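Local coordinates for protein exopolyphosphatase (Aquifex aeolicus, PDB 1T6C) that probably hydrolyses phosphoanhydride bonds of polyphosphate or guanosine pentaphosphate and binds a calcium ion, at residues S133-Q145 with K204-I216. Residues are numbered along the deposited sequence; the frame is centred on the assembly and turned at random.
Sequences SLKPEGEVCVVDQ and KPVDTIVGLGGTI. With CA (calcium ion), chain C.
V143 N donates to V210 O (2.8 Å) and V143 O accepts from L212 N, two rungs of the parallel ladder joining strands 139-145 and 208-212, neighbours in a mixed sheet of this actin-like fold. The pairing illustrates how a ladder can be finished by side chains at both ends. At its start E139 O takes two backbone donors, D207 N and T208 N, while D207 OD2 receives E139 N through its anti lone pair in a nearly straight bond (2.9 Å, 172°). T208 OG1 donates to a lone pair of E137 O; with OG1 anti to the carbonyl carbon (chi1 -54°), CG2 is left to meet P136 CB. On the face of V142 and L212, V142 CG1 lies at a slant against both leucine methyls, L212 CD1 (3.7 Å) and CD2, and A126 and V130 of helix 119-133 cover the leucine.

At the far end the glutamine chain bends at chi2 (-88°), bringing Q145 OE1 to T215 OG1 (2.8 Å), which donates from above the amide plane. Water 3 also donates to OE1 and to L212 O, and accepts I216 N in the first turn of helix 214-223. Cutting Q145 back to an alanine would probably leave the T215 hydroxyl without this acceptor and water 3 with one anchor fewer. Farther out, G146, S149 and E151 complete the calcium's protein ligands; D144 contributes its backbone O at 2.9 Å, while its carboxylate OD1 accepts from calcium-bound water 2.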
loop_
_atom_site.group_PDB
_atom_site.type_symbol
_atom_site.label_atom_id
_atom_site.label_comp_id
_atom_site.label_asym_id
_atom_site.label_seq_id
_atom_site.Cartn_x
_atom_site.Cartn_y
_atom_site.Cartn_z
ATOM N N SER A 133 -13.729 -3.381 5.512
ATOM C CA SER A 133 -13.066 -4.251 6.482
ATOM C C SER A 133 -12.944 -3.727 7.890
ATOM O O SER A 133 -12.650 -4.522 8.808
ATOM C CB SER A 133 -11.675 -4.634 5.982
ATOM O OG SER A 133 -10.793 -3.548 6.030
ATOM N N LEU A 134 -13.175 -2.426 8.082
ATOM C CA LEU A 134 -13.098 -1.802 9.408
ATOM C C LEU A 134 -14.320 -0.972 9.776
ATOM O O LEU A 134 -14.563 -0.754 10.968
ATOM C CB LEU A 134 -11.855 -0.914 9.531
ATOM C CG LEU A 134 -10.516 -1.667 9.659
ATOM C CD1 LEU A 134 -9.373 -0.650 9.583
ATOM C CD2 LEU A 134 -10.443 -2.478 10.951
ATOM N N LYS A 135 -15.032 -0.485 8.777
ATOM C CA LYS A 135 -16.224 0.372 8.983
ATOM C C LYS A 135 -15.945 1.495 9.989
ATOM O O LYS A 135 -16.665 1.651 10.971
ATOM C CB LYS A 135 -17.446 -0.499 9.380
ATOM C CG LYS A 135 -17.792 -1.543 8.303
ATOM C CD LYS A 135 -18.920 -2.542 8.646
ATOM C CE LYS A 135 -18.620 -3.961 8.048
ATOM N NZ LYS A 135 -18.502 -4.079 6.527
ATOM N N PRO A 136 -14.900 2.284 9.775
ATOM C CA PRO A 136 -14.547 3.338 10.730
ATOM C C PRO A 136 -15.668 4.388 10.792
ATOM O O PRO A 136 -16.324 4.667 9.792
ATOM C CB PRO A 136 -13.278 3.938 10.133
ATOM C CG PRO A 136 -13.393 3.645 8.703
ATOM C CD PRO A 136 -13.988 2.283 8.614
ATOM N N GLU A 137 -15.839 4.969 11.972
ATOM C CA GLU A 137 -16.925 5.910 12.216
ATOM C C GLU A 137 -16.547 7.354 12.013
ATOM O O GLU A 137 -15.393 7.767 12.151
ATOM C CB GLU A 137 -17.412 5.749 13.653
ATOM C CG GLU A 137 -18.215 4.497 13.891
ATOM C CD GLU A 137 -18.726 4.421 15.311
ATOM O OE1 GLU A 137 -17.915 4.598 16.249
ATOM O OE2 GLU A 137 -19.936 4.191 15.489
ATOM N N GLY A 138 -17.561 8.164 11.721
ATOM C CA GLY A 138 -17.382 9.575 11.582
ATOM C C GLY A 138 -16.611 9.962 10.344
ATOM O O GLY A 138 -16.654 9.266 9.336
ATOM N N GLU A 139 -15.939 11.088 10.424
ATOM C CA GLU A 139 -15.116 11.606 9.353
ATOM C C GLU A 139 -13.806 10.851 9.426
ATOM O O GLU A 139 -13.120 10.848 10.454
ATOM C CB GLU A 139 -14.870 13.106 9.507
ATOM C CG GLU A 139 -16.122 13.980 9.369
ATOM C CD GLU A 139 -16.889 13.730 8.083
ATOM O OE1 GLU A 139 -16.258 13.720 7.019
ATOM O OE2 GLU A 139 -18.115 13.522 8.146
ATOM N N VAL A 140 -13.462 10.225 8.314
ATOM C CA VAL A 140 -12.339 9.303 8.267
ATOM C C VAL A 140 -11.215 9.847 7.392
ATOM O O VAL A 140 -11.470 10.445 6.362
ATOM C CB VAL A 140 -12.817 7.995 7.637
ATOM C CG1 VAL A 140 -11.667 7.000 7.572
ATOM C CG2 VAL A 140 -13.982 7.397 8.418
ATOM N N CYS A 141 -9.971 9.624 7.812
ATOM C CA CYS A 141 -8.834 9.814 6.938
ATOM C C CYS A 141 -8.056 8.516 6.892
ATOM O O CYS A 141 -7.623 8.000 7.925
ATOM C CB CYS A 141 -7.944 10.957 7.382
ATOM S SG CYS A 141 -6.551 11.204 6.249
ATOM N N VAL A 142 -7.926 7.960 5.681
ATOM C CA VAL A 142 -7.127 6.768 5.451
ATOM C C VAL A 142 -5.758 7.270 5.010
ATOM O O VAL A 142 -5.666 8.083 4.100
ATOM C CB VAL A 142 -7.773 5.867 4.391
ATOM C CG1 VAL A 142 -6.857 4.739 3.980
ATOM C CG2 VAL A 142 -9.040 5.288 4.932
ATOM N N VAL A 143 -4.723 6.788 5.688
ATOM C CA VAL A 143 -3.343 7.185 5.419
ATOM C C VAL A 143 -2.604 5.969 4.900
ATOM O O VAL A 143 -2.318 5.040 5.651
ATOM C CB VAL A 143 -2.664 7.725 6.688
ATOM C CG1 VAL A 143 -1.224 8.131 6.403
ATOM C CG2 VAL A 143 -3.427 8.881 7.240
ATOM N N ASP A 144 -2.326 5.957 3.609
ATOM C CA ASP A 144 -1.783 4.765 2.944
ATOM C C ASP A 144 -0.375 5.024 2.415
ATOM O O ASP A 144 -0.160 5.643 1.350
ATOM C CB ASP A 144 -2.699 4.333 1.819
ATOM C CG ASP A 144 -2.327 3.013 1.234
ATOM O OD1 ASP A 144 -1.282 2.371 1.614
ATOM O OD2 ASP A 144 -3.065 2.553 0.329
ATOM N N GLN A 145 0.593 4.516 3.165
ATOM C CA GLN A 145 1.992 4.714 2.870
ATOM C C GLN A 145 2.549 3.497 2.159
ATOM O O GLN A 145 2.401 2.369 2.620
ATOM C CB GLN A 145 2.777 4.985 4.170
ATOM C CG GLN A 145 4.289 5.027 3.957
ATOM C CD GLN A 145 4.954 3.686 4.064
ATOM O OE1 GLN A 145 4.728 2.943 5.018
ATOM N NE2 GLN A 145 5.790 3.338 3.064
ATOM N N LYS A 204 -6.868 18.270 8.309
ATOM C CA LYS A 204 -8.305 18.495 8.347
ATOM C C LYS A 204 -8.817 17.874 9.674
ATOM O O LYS A 204 -8.230 16.902 10.199
ATOM C CB LYS A 204 -9.001 17.809 7.149
ATOM C CG LYS A 204 -8.702 18.398 5.804
ATOM C CD LYS A 204 -9.495 17.685 4.717
ATOM C CE LYS A 204 -9.055 18.056 3.310
ATOM N NZ LYS A 204 -8.225 19.298 3.152
ATOM N N PRO A 205 -9.899 18.405 10.246
ATOM C CA PRO A 205 -10.507 17.739 11.395
ATOM C C PRO A 205 -11.072 16.373 11.008
ATOM O O PRO A 205 -11.849 16.275 10.068
ATOM C CB PRO A 205 -11.648 18.682 11.798
ATOM C CG PRO A 205 -11.339 19.951 11.131
ATOM C CD PRO A 205 -10.642 19.622 9.873
ATOM N N VAL A 206 -10.685 15.336 11.739
ATOM C CA VAL A 206 -11.243 14.005 11.509
ATOM C C VAL A 206 -11.549 13.304 12.820
ATOM O O VAL A 206 -11.019 13.675 13.867
ATOM C CB VAL A 206 -10.280 13.124 10.668
ATOM C CG1 VAL A 206 -10.031 13.791 9.344
ATOM C CG2 VAL A 206 -9.009 12.882 11.419
ATOM N N ASP A 207 -12.457 12.335 12.759
ATOM C CA ASP A 207 -12.794 11.506 13.897
ATOM C C ASP A 207 -11.881 10.300 13.993
ATOM O O ASP A 207 -11.542 9.880 15.079
ATOM C CB ASP A 207 -14.225 11.004 13.798
ATOM C CG ASP A 207 -15.227 12.122 13.934
ATOM O OD1 ASP A 207 -15.153 12.798 14.986
ATOM O OD2 ASP A 207 -16.025 12.431 13.027
ATOM N N THR A 208 -11.539 9.693 12.848
ATOM C CA THR A 208 -10.836 8.420 12.829
ATOM C C THR A 208 -9.756 8.467 11.752
ATOM O O THR A 208 -10.038 8.780 10.609
ATOM C CB THR A 208 -11.787 7.256 12.469
ATOM O OG1 THR A 208 -12.927 7.235 13.341
ATOM C CG2 THR A 208 -11.082 5.876 12.639
ATOM N N ILE A 209 -8.543 8.114 12.143
ATOM C CA ILE A 209 -7.437 7.869 11.227
ATOM C C ILE A 209 -7.192 6.379 11.121
ATOM O O ILE A 209 -7.060 5.684 12.123
ATOM C CB ILE A 209 -6.163 8.586 11.692
ATOM C CG1 ILE A 209 -6.381 10.103 11.635
ATOM C CG2 ILE A 209 -4.999 8.174 10.805
ATOM C CD1 ILE A 209 -5.216 10.917 12.157
ATOM N N VAL A 210 -7.070 5.889 9.885
ATOM C CA VAL A 210 -6.743 4.501 9.641
ATOM C C VAL A 210 -5.441 4.470 8.880
ATOM O O VAL A 210 -5.312 5.152 7.863
ATOM C CB VAL A 210 -7.803 3.811 8.776
ATOM C CG1 VAL A 210 -7.440 2.383 8.502
ATOM C CG2 VAL A 210 -9.161 3.860 9.462
ATOM N N GLY A 211 -4.485 3.709 9.399
ATOM C CA GLY A 211 -3.184 3.586 8.766
ATOM C C GLY A 211 -3.020 2.270 8.010
ATOM O O GLY A 211 -3.382 1.210 8.488
ATOM N N LEU A 212 -2.448 2.370 6.823
ATOM C CA LEU A 212 -2.179 1.218 5.904
ATOM C C LEU A 212 -0.747 1.155 5.446
ATOM O O LEU A 212 -0.073 2.182 5.352
ATOM C CB LEU A 212 -3.024 1.326 4.612
ATOM C CG LEU A 212 -4.530 1.080 4.639
ATOM C CD1 LEU A 212 -5.266 1.877 5.717
ATOM C CD2 LEU A 212 -5.120 1.388 3.312
ATOM N N GLY A 213 -0.343 -0.057 5.040
ATOM C CA GLY A 213 0.946 -0.310 4.414
ATOM C C GLY A 213 1.862 -1.133 5.280
ATOM O O GLY A 213 1.570 -1.434 6.445
ATOM N N GLY A 214 3.032 -1.426 4.709
ATOM C CA GLY A 214 4.012 -2.301 5.315
ATOM C C GLY A 214 4.644 -1.788 6.580
ATOM O O GLY A 214 4.974 -2.558 7.495
ATOM N N THR A 215 4.821 -0.476 6.662
ATOM C CA THR A 215 5.360 0.100 7.875
ATOM C C THR A 215 4.409 -0.096 9.059
ATOM O O THR A 215 4.809 -0.605 10.101
ATOM C CB THR A 215 5.663 1.598 7.689
ATOM O OG1 THR A 215 6.635 1.774 6.629
ATOM C CG2 THR A 215 6.284 2.123 8.974
ATOM N N ILE A 216 3.174 0.342 8.891
ATOM C CA ILE A 216 2.248 0.373 10.027
ATOM C C ILE A 216 1.792 -1.028 10.483
ATOM O O ILE A 216 1.588 -1.273 11.682
ATOM C CB ILE A 216 1.088 1.351 9.746
ATOM C CG1 ILE A 216 0.463 1.817 11.067
ATOM C CG2 ILE A 216 0.105 0.747 8.787
ATOM C CD1 ILE A 216 1.321 2.790 11.855
HETATM CA CA CA C . 0.930 4.904 -1.204
HETATM O O HOH W 1 -14.221 4.101 14.114
HETATM O O HOH W 2 0.295 2.254 -0.799
HETATM O O HOH W 3 2.619 1.704 6.233
HETATM O O HOH W 4 3.621 -0.056 2.296
HETATM O O HOH W 5 0.134 4.724 -3.851
#